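PDB 3BMA: D-alanyl-lipoteichoic acid synthetase from Streptococcus pneumoniae, which probably takes part in the D-alanylation of lipoteichoic acid during cell wall biogenesis, as a membrane-associated member of the DltD family. Local coordinates for residues C[121-134]-C[150-163]. The protein carries 1 engineered substitution. Residues are numbered along the deposited sequence; the frame is centred on the assembly and turned at random.
Sequences FQQYFNGDQLTSFL and LLQQFPNVAMKDLV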
ATOM      1  N   PHE C 121     -20.927  25.604   8.652  1.00 30.91           N
ATOM      2  CA  PHE C 121     -19.968  24.900   7.781  1.00 30.35           C
ATOM      3  C   PHE C 121     -19.917  23.386   7.993  1.00 33.44           C
ATOM      4  O   PHE C 121     -19.878  22.631   7.022  1.00 39.85           O
ATOM      5  CB  PHE C 121     -18.561  25.485   7.968  1.00 31.05           C
ATOM      6  CG  PHE C 121     -17.530  24.949   7.000  1.00 39.21           C
ATOM      7  CD1 PHE C 121     -17.280  25.607   5.803  1.00 41.40           C
ATOM      8  CD2 PHE C 121     -16.787  23.804   7.298  1.00 38.29           C
ATOM      9  CE1 PHE C 121     -16.334  25.122   4.905  1.00 38.61           C
ATOM     10  CE2 PHE C 121     -15.834  23.315   6.407  1.00 36.99           C
ATOM     11  CZ  PHE C 121     -15.607  23.977   5.209  1.00 34.26           C
ATOM     12  N   GLN C 122     -19.905  22.969   9.262  1.00 35.98           N
ATOM     13  CA  GLN C 122     -19.776  21.571   9.690  1.00 34.49           C
ATOM     14  C   GLN C 122     -20.826  20.647   9.086  1.00 36.05           C
ATOM     15  O   GLN C 122     -20.565  19.462   8.853  1.00 35.06           O
ATOM     16  CB  GLN C 122     -19.905  21.488  11.212  1.00 38.14           C
ATOM     17  CG  GLN C 122     -18.700  21.960  11.989  1.00 46.67           C
ATOM     18  CD  GLN C 122     -18.975  22.144  13.472  1.00 43.89           C
ATOM     19  OE1 GLN C 122     -18.052  22.355  14.258  1.00 53.58           O
ATOM     20  NE2 GLN C 122     -20.245  22.062  13.862  1.00 44.22           N
ATOM     21  N   GLN C 123     -22.011  21.200   8.848  1.00 29.76           N
ATOM     22  CA  GLN C 123     -23.134  20.445   8.332  1.00 33.98           C
ATOM     23  C   GLN C 123     -22.988  20.086   6.857  1.00 33.53           C
ATOM     24  O   GLN C 123     -23.517  19.065   6.417  1.00 38.62           O
ATOM     25  CB  GLN C 123     -24.433  21.217   8.566  1.00 31.05           C
ATOM     26  CG  GLN C 123     -24.715  21.513  10.037  1.00 40.31           C
ATOM     27  CD  GLN C 123     -26.015  22.274  10.248  1.00 50.31           C
ATOM     28  OE1 GLN C 123     -27.079  21.858   9.780  1.00 61.72           O
ATOM     29  NE2 GLN C 123     -25.935  23.392  10.962  1.00 54.90           N
ATOM     30  N   TYR C 124     -22.261  20.907   6.102  1.00 31.88           N
ATOM     31  CA  TYR C 124     -22.221  20.765   4.643  1.00 31.22           C
ATOM     32  C   TYR C 124     -20.886  20.224   4.116  1.00 35.76           C
ATOM     33  O   TYR C 124     -20.741  19.960   2.922  1.00 38.08           O
ATOM     34  CB  TYR C 124     -22.598  22.088   3.953  1.00 35.31           C
ATOM     35  CG  TYR C 124     -23.736  22.848   4.622  1.00 35.62           C
ATOM     36  CD1 TYR C 124     -24.972  22.241   4.860  1.00 41.82           C
ATOM     37  CD2 TYR C 124     -23.576  24.181   5.001  1.00 35.89           C
ATOM     38  CE1 TYR C 124     -26.005  22.933   5.480  1.00 40.15           C
ATOM     39  CE2 TYR C 124     -24.607  24.886   5.613  1.00 33.18           C
ATOM     40  CZ  TYR C 124     -25.817  24.255   5.853  1.00 40.43           C
ATOM     41  OH  TYR C 124     -26.846  24.947   6.460  1.00 37.63           O
ATOM     42  N   PHE C 125     -19.920  20.053   5.015  1.00 31.02           N
ATOM     43  CA  PHE C 125     -18.628  19.472   4.672  1.00 30.62           C
ATOM     44  C   PHE C 125     -18.593  18.012   5.129  1.00 35.89           C
ATOM     45  O   PHE C 125     -18.692  17.727   6.328  1.00 43.76           O
ATOM     46  CB  PHE C 125     -17.504  20.281   5.325  1.00 29.84           C
ATOM     47  CG  PHE C 125     -16.115  19.849   4.927  1.00 28.02           C
ATOM     48  CD1 PHE C 125     -15.586  20.208   3.695  1.00 26.62           C
ATOM     49  CD2 PHE C 125     -15.331  19.107   5.795  1.00 34.68           C
ATOM     50  CE1 PHE C 125     -14.306  19.820   3.326  1.00 28.06           C
ATOM     51  CE2 PHE C 125     -14.045  18.716   5.440  1.00 31.56           C
ATOM     52  CZ  PHE C 125     -13.531  19.072   4.202  1.00 34.89           C
ATOM     53  N   ASN C 126     -18.479  17.092   4.174  1.00 32.32           N
ATOM     54  CA  ASN C 126     -18.314  15.674   4.492  1.00 31.72           C
ATOM     55  C   ASN C 126     -16.904  15.176   4.167  1.00 28.11           C
ATOM     56  O   ASN C 126     -16.079  15.946   3.676  1.00 22.39           O
ATOM     57  CB  ASN C 126     -19.400  14.811   3.817  1.00 29.53           C
ATOM     58  CG  ASN C 126     -19.347  14.851   2.294  1.00 27.80           C
ATOM     59  OD1 ASN C 126     -18.396  15.349   1.692  1.00 18.77           O
ATOM     60  ND2 ASN C 126     -20.379  14.302   1.662  1.00 29.82           N
ATOM     61  N   GLY C 127     -16.649  13.894   4.428  1.00 27.95           N
ATOM     62  CA  GLY C 127     -15.365  13.258   4.123  1.00 24.85           C
ATOM     63  C   GLY C 127     -15.071  13.060   2.650  1.00 26.31           C
ATOM     64  O   GLY C 127     -13.910  12.957   2.249  1.00 20.05           O
ATOM     65  N   ASP C 128     -16.125  13.000   1.841  1.00 26.40           N
ATOM     66  CA  ASP C 128     -15.978  12.907   0.389  1.00 21.13           C
ATOM     67  C   ASP C 128     -15.416  14.209  -0.177  1.00 22.77           C
ATOM     68  O   ASP C 128     -14.640  14.178  -1.129  1.00 34.84           O
ATOM     69  CB  ASP C 128     -17.315  12.537  -0.273  1.00 24.40           C
ATOM     70  CG  ASP C 128     -17.202  12.361  -1.777  1.00 30.80           C
ATOM     71  OD1 ASP C 128     -16.162  11.873  -2.278  1.00 37.58           O
ATOM     72  OD2 ASP C 128     -18.170  12.716  -2.467  1.00 46.47           O
ATOM     73  N   GLN C 129     -15.786  15.340   0.428  1.00 28.01           N
ATOM     74  CA  GLN C 129     -15.242  16.652   0.059  1.00 23.69           C
ATOM     75  C   GLN C 129     -13.783  16.818   0.472  1.00 27.08           C
ATOM     76  O   GLN C 129     -13.008  17.451  -0.243  1.00 26.13           O
ATOM     77  CB  GLN C 129     -16.069  17.775   0.675  1.00 23.23           C
ATOM     78  CG  GLN C 129     -17.359  18.065  -0.066  1.00 22.54           C
ATOM     79  CD  GLN C 129     -18.286  18.972   0.703  1.00 20.02           C
ATOM     80  OE1 GLN C 129     -17.841  19.897   1.382  1.00 25.89           O
ATOM     81  NE2 GLN C 129     -19.589  18.717   0.601  1.00 23.74           N
ATOM     82  N   LEU C 130     -13.427  16.264   1.631  1.00 31.40           N
ATOM     83  CA  LEU C 130     -12.051  16.276   2.122  1.00 29.85           C
ATOM     84  C   LEU C 130     -11.129  15.568   1.133  1.00 26.87           C
ATOM     85  O   LEU C 130     -10.137  16.141   0.695  1.00 30.96           O
ATOM     86  CB  LEU C 130     -11.961  15.586   3.486  1.00 27.34           C
ATOM     87  CG  LEU C 130     -11.026  16.104   4.591  1.00 27.36           C
ATOM     88  CD1 LEU C 130     -10.968  15.081   5.705  1.00 30.10           C
ATOM     89  CD2 LEU C 130      -9.615  16.451   4.133  1.00 35.83           C
ATOM     90  N   THR C 131     -11.479  14.333   0.774  1.00 30.61           N
ATOM     91  CA  THR C 131     -10.646  13.510  -0.108  1.00 29.39           C
ATOM     92  C   THR C 131     -10.610  14.014  -1.552  1.00 30.89           C
ATOM     93  O   THR C 131      -9.585  13.878  -2.222  1.00 30.60           O
ATOM     94  CB  THR C 131     -11.048  12.020  -0.069  1.00 29.90           C
ATOM     95  OG1 THR C 131     -12.475  11.892  -0.129  1.00 29.85           O
ATOM     96  CG2 THR C 131     -10.531  11.355   1.194  1.00 23.67           C
ATOM     97  N   SER C 132     -11.723  14.597  -2.011  1.00 28.61           N
ATOM     98  CA  SER C 132     -11.805  15.259  -3.322  1.00 28.81           C
ATOM     99  C   SER C 132     -10.905  16.484  -3.394  1.00 30.67           C
ATOM    100  O   SER C 132     -10.284  16.746  -4.429  1.00 34.35           O
ATOM    101  CB  SER C 132     -13.236  15.700  -3.621  1.00 25.19           C
ATOM    102  OG  SER C 132     -14.104  14.588  -3.686  1.00 35.34           O
ATOM    103  N   PHE C 133     -10.856  17.233  -2.294  1.00 31.48           N
ATOM    104  CA  PHE C 133      -9.959  18.376  -2.167  1.00 30.93           C
ATOM    105  C   PHE C 133      -8.496  17.947  -2.264  1.00 27.42           C
ATOM    106  O   PHE C 133      -7.732  18.540  -3.019  1.00 35.60           O
ATOM    107  CB  PHE C 133     -10.229  19.137  -0.861  1.00 28.51           C
ATOM    108  CG  PHE C 133      -9.157  20.131  -0.494  1.00 27.38           C
ATOM    109  CD1 PHE C 133      -8.359  19.926   0.630  1.00 28.72           C
ATOM    110  CD2 PHE C 133      -8.949  21.275  -1.263  1.00 23.23           C
ATOM    111  CE1 PHE C 133      -7.371  20.836   0.972  1.00 19.70           C
ATOM    112  CE2 PHE C 133      -7.959  22.192  -0.925  1.00 23.61           C
ATOM    113  CZ  PHE C 133      -7.170  21.971   0.193  1.00 24.06           C
ATOM    114  N   LEU C 134      -8.120  16.908  -1.521  1.00 30.69           N
ATOM    115  CA  LEU C 134      -6.732  16.420  -1.499  1.00 28.78           C
ATOM    116  C   LEU C 134      -6.320  15.759  -2.816  1.00 25.77           C
ATOM    117  O   LEU C 134      -5.144  15.770  -3.171  1.00 33.46           O
ATOM    118  CB  LEU C 134      -6.505  15.453  -0.330  1.00 30.34           C
ATOM    119  CG  LEU C 134      -6.689  15.935   1.116  1.00 27.63           C
ATOM    120  CD1 LEU C 134      -6.811  14.753   2.063  1.00 24.53           C
ATOM    121  CD2 LEU C 134      -5.554  16.845   1.556  1.00 23.88           C
ATOM    122  N   LEU C 150      -9.224  25.122   6.610  1.00 36.06           N
ATOM    123  CA  LEU C 150      -9.704  23.847   7.150  1.00 37.20           C
ATOM    124  C   LEU C 150      -9.192  23.568   8.560  1.00 35.29           C
ATOM    125  O   LEU C 150      -9.951  23.124   9.420  1.00 39.47           O
ATOM    126  CB  LEU C 150      -9.353  22.682   6.221  1.00 36.46           C
ATOM    127  CG  LEU C 150     -10.456  22.130   5.317  1.00 31.26           C
ATOM    128  CD1 LEU C 150      -9.910  20.967   4.514  1.00 29.06           C
ATOM    129  CD2 LEU C 150     -11.668  21.693   6.116  1.00 27.97           C
ATOM    130  N   LEU C 151      -7.912  23.849   8.792  1.00 34.97           N
ATOM    131  CA  LEU C 151      -7.294  23.666  10.109  1.00 32.92           C
ATOM    132  C   LEU C 151      -7.746  24.706  11.135  1.00 36.57           C
ATOM    133  O   LEU C 151      -7.630  24.481  12.338  1.00 44.28           O
ATOM    134  CB  LEU C 151      -5.768  23.662   9.994  1.00 28.60           C
ATOM    135  CG  LEU C 151      -5.130  22.446   9.317  1.00 26.68           C
ATOM    136  CD1 LEU C 151      -3.749  22.785   8.807  1.00 29.29           C
ATOM    137  CD2 LEU C 151      -5.076  21.239  10.248  1.00 30.11           C
ATOM    138  N   GLN C 152      -8.243  25.847  10.659  1.00 37.07           N
ATOM    139  CA  GLN C 152      -8.882  26.829  11.527  1.00 38.87           C
ATOM    140  C   GLN C 152     -10.255  26.318  11.954  1.00 43.03           C
ATOM    141  O   GLN C 152     -10.652  26.478  13.109  1.00 48.58           O
ATOM    142  CB  GLN C 152      -9.024  28.174  10.813  1.00 40.24           C
ATOM    143  CG  GLN C 152      -7.771  29.034  10.823  1.00 38.57           C
ATOM    144  CD  GLN C 152      -7.856  30.221   9.876  1.00 43.13           C
ATOM    145  OE1 GLN C 152      -8.938  30.603   9.428  1.00 45.89           O
ATOM    146  NE2 GLN C 152      -6.706  30.807   9.563  1.00 55.84           N
ATOM    147  N   GLN C 153     -10.962  25.698  11.008  1.00 39.51           N
ATOM    148  CA  GLN C 153     -12.305  25.158  11.222  1.00 35.84           C
ATOM    149  C   GLN C 153     -12.265  23.887  12.062  1.00 32.61           C
ATOM    150  O   GLN C 153     -12.947  23.790  13.078  1.00 32.84           O
ATOM    151  CB  GLN C 153     -12.974  24.875   9.871  1.00 32.85           C
ATOM    152  CG  GLN C 153     -14.283  24.100   9.947  1.00 38.19           C
ATOM    153  CD  GLN C 153     -15.451  24.943  10.402  1.00 31.03           C
ATOM    154  OE1 GLN C 153     -15.475  26.153  10.201  1.00 36.33           O
ATOM    155  NE2 GLN C 153     -16.429  24.307  11.018  1.00 25.93           N
ATOM    156  N   PHE C 154     -11.479  22.912  11.613  1.00 38.03           N
ATOM    157  CA  PHE C 154     -11.295  21.661  12.338  1.00 32.16           C
ATOM    158  C   PHE C 154      -9.823  21.501  12.708  1.00 37.48           C
ATOM    159  O   PHE C 154      -9.056  20.936  11.924  1.00 33.99           O
ATOM    160  CB  PHE C 154     -11.695  20.459  11.483  1.00 29.60           C
ATOM    161  CG  PHE C 154     -13.059  20.547  10.855  1.00 33.43           C
ATOM    162  CD1 PHE C 154     -13.192  20.568   9.468  1.00 26.37           C
ATOM    163  CD2 PHE C 154     -14.209  20.554  11.635  1.00 34.16           C
ATOM    164  CE1 PHE C 154     -14.443  20.617   8.872  1.00 30.80           C
ATOM    165  CE2 PHE C 154     -15.470  20.607  11.043  1.00 32.49           C
ATOM    166  CZ  PHE C 154     -15.587  20.638   9.663  1.00 30.97           C
ATOM    167  N   PRO C 155      -9.421  21.977  13.905  1.00 40.33           N
ATOM    168  CA  PRO C 155      -8.032  21.824  14.364  1.00 42.25           C
ATOM    169  C   PRO C 155      -7.569  20.364  14.434  1.00 47.15           C
ATOM    170  O   PRO C 155      -6.398  20.076  14.176  1.00 46.40           O
ATOM    171  CB  PRO C 155      -8.049  22.459  15.758  1.00 42.92           C
ATOM    172  CG  PRO C 155      -9.216  23.385  15.739  1.00 41.39           C
ATOM    173  CD  PRO C 155     -10.243  22.698  14.894  1.00 39.10           C
ATOM    174  N   ASN C 156      -8.488  19.459  14.768  1.00 50.50           N
ATOM    175  CA  ASN C 156      -8.224  18.023  14.720  1.00 51.63           C
ATOM    176  C   ASN C 156      -8.996  17.339  13.589  1.00 50.02           C
ATOM    177  O   ASN C 156      -9.808  16.443  13.826  1.00 55.66           O
ATOM    178  CB  ASN C 156      -8.531  17.369  16.074  1.00 50.72           C
ATOM    179  CG  ASN C 156      -7.459  17.642  17.114  1.00 56.71           C
ATOM    180  OD1 ASN C 156      -6.287  17.839  16.787  1.00 57.29           O
ATOM    181  ND2 ASN C 156      -7.857  17.639  18.380  1.00 65.88           N
ATOM    182  N   VAL C 157      -8.725  17.772  12.360  1.00 48.21           N
ATOM    183  CA  VAL C 157      -9.372  17.239  11.157  1.00 43.96           C
ATOM    184  C   VAL C 157      -8.871  15.819  10.836  1.00 42.09           C
ATOM    185  O   VAL C 157      -7.784  15.424  11.266  1.00 44.45           O
ATOM    186  CB  VAL C 157      -9.178  18.226   9.942  1.00 42.81           C
ATOM    187  CG1 VAL C 157      -7.732  18.232   9.423  1.00 44.03           C
ATOM    188  CG2 VAL C 157     -10.175  17.965   8.819  1.00 30.22           C
ATOM    189  N   ALA C 158      -9.686  15.050  10.117  1.00 42.09           N
ATOM    190  CA  ALA C 158      -9.264  13.775   9.554  1.00 43.78           C
ATOM    191  C   ALA C 158      -8.192  14.026   8.500  1.00 46.08           C
ATOM    192  O   ALA C 158      -8.268  15.011   7.758  1.00 51.37           O
ATOM    193  CB  ALA C 158     -10.448  13.043   8.947  1.00 45.89           C
ATOM    194  N   MET C 159      -7.198  13.139   8.458  1.00 47.21           N
ATOM    195  CA  MET C 159      -5.996  13.285   7.619  1.00 46.75           C
ATOM    196  C   MET C 159      -5.280  14.622   7.854  1.00 44.21           C
ATOM    197  O   MET C 159      -4.895  15.316   6.907  1.00 45.30           O
ATOM    198  CB  MET C 159      -6.311  13.045   6.136  1.00 44.62           C
ATOM    199  CG  MET C 159      -6.656  11.597   5.820  1.00 47.74           C
ATOM    200  SD  MET C 159      -7.419  11.408   4.208  1.00 40.69           S
ATOM    201  CE  MET C 159      -9.015  12.141   4.515  1.00 27.23           C
ATOM    202  N   LYS C 160      -5.112  14.949   9.136  1.00 40.58           N
ATOM    203  CA  LYS C 160      -4.474  16.178   9.611  1.00 42.33           C
ATOM    204  C   LYS C 160      -3.052  16.363   9.076  1.00 43.29           C
ATOM    205  O   LYS C 160      -2.645  17.486   8.782  1.00 46.63           O
ATOM    206  CB  LYS C 160      -4.476  16.185  11.145  1.00 41.11           C
ATOM    207  CG  LYS C 160      -4.118  17.513  11.802  1.00 48.31           C
ATOM    208  CD  LYS C 160      -4.289  17.427  13.314  1.00 50.88           C
ATOM    209  CE  LYS C 160      -3.473  18.488  14.040  1.00 59.35           C
ATOM    210  NZ  LYS C 160      -3.659  18.418  15.516  1.00 57.06           N
ATOM    211  N   ASP C 161      -2.318  15.259   8.935  1.00 40.91           N
ATOM    212  CA  ASP C 161      -0.946  15.269   8.412  1.00 45.42           C
ATOM    213  C   ASP C 161      -0.866  15.778   6.966  1.00 44.69           C
ATOM    214  O   ASP C 161       0.087  16.468   6.594  1.00 41.20           O
ATOM    215  CB  ASP C 161      -0.316  13.869   8.526  1.00 41.31           C
ATOM    216  CG  ASP C 161      -1.071  12.809   7.715  1.00 51.94           C
ATOM    217  OD1 ASP C 161      -0.492  12.283   6.741  1.00 53.22           O
ATOM    218  OD2 ASP C 161      -2.244  12.509   8.038  1.00 54.75           O
ATOM    219  N   LEU C 162      -1.884  15.447   6.176  1.00 43.96           N
ATOM    220  CA  LEU C 162      -1.929  15.781   4.758  1.00 42.83           C
ATOM    221  C   LEU C 162      -2.367  17.225   4.546  1.00 41.70           C
ATOM    222  O   LEU C 162      -1.848  17.911   3.665  1.00 46.91           O
ATOM    223  CB  LEU C 162      -2.860  14.814   4.015  1.00 41.75           C
ATOM    224  CG  LEU C 162      -2.442  13.337   4.017  1.00 29.34           C
ATOM    225  CD1 LEU C 162      -3.577  12.432   3.570  1.00 46.04           C
ATOM    226  CD2 LEU C 162      -1.229  13.118   3.149  1.00 26.90           C
ATOM    227  N   VAL C 163      -3.316  17.673   5.365  1.00 39.79           N
ATOM    228  CA  VAL C 163      -3.819  19.048   5.340  1.00 35.57           C
ATOM    229  C   VAL C 163      -2.756  20.045   5.841  1.00 38.95           C
ATOM    230  O   VAL C 163      -2.574  21.110   5.240  1.00 41.52           O
ATOM    231  CB  VAL C 163      -5.155  19.172   6.133  1.00 32.83           C
ATOM    232  CG1 VAL C 163      -5.702  20.583   6.075  1.00 39.87           C
ATOM    233  CG2 VAL C 163      -6.199  18.208   5.575  1.00 22.97           C
TER
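F154 pushes its ring into the hollow between F121, Q122 and F125, three side chains around the end of helix 118-124. Its CE1 lies 3.5 Å from F125 CD2 and also meets F121 at the ring edge, near the F121 plane, while CG of Q122 sits at the edge of F154, 3.6 Å from CE2. A flat ring can touch F121, Q122 and F125 at once along its rim. The F125 and F154 planes are inclined by 31°. L150, one helical turn before F154, fills the next gap: its CD2 methyl makes an off-centre CH-pi contact with the F125 ring, 4.2 Å from the centroid, and leucine's fork lets CD1 approach F125 CZ as well.

With CG anti to the backbone N, Q153 lays CG over the centre of one face of the F154 ring, and the bend at chi2 (76°) turns CD to 3.6 Å from F121 CD2. Glutamine serves here because its methylenes pack against rings while the amide remains polar; that amide is hydrogen-bonded to the hydroxyl of Y116 and the carbonyl of P118.

The contact thus packs two helix-to-helix connections against each other, 118-124 into 127-136 and 141-153 into 160-167, in an SGNH-hydrolase-clan chain that also holds a parallel five-stranded sheet. N126 caps helix 127-136 by accepting from Q129 N.

Further along that helix L130 is the bump. Its CD1 reaches the loop before helix 160-167, 3.4 Å from A158 O and 3.9 Å from A158 CB, where a small methyl leaves room for leucine. M159 runs past L130 in the opposite direction, and the bend at chi3 (-71°) brings flexible CE against both L130 CD1 and T131 CG2, 3.7 Å from each. L134 CD1 meets the sulfur of M159, and L134 CD2 packs on L162 CB and V163 CG2. F193 and F197 of a second subunit also pack on the F154 ring.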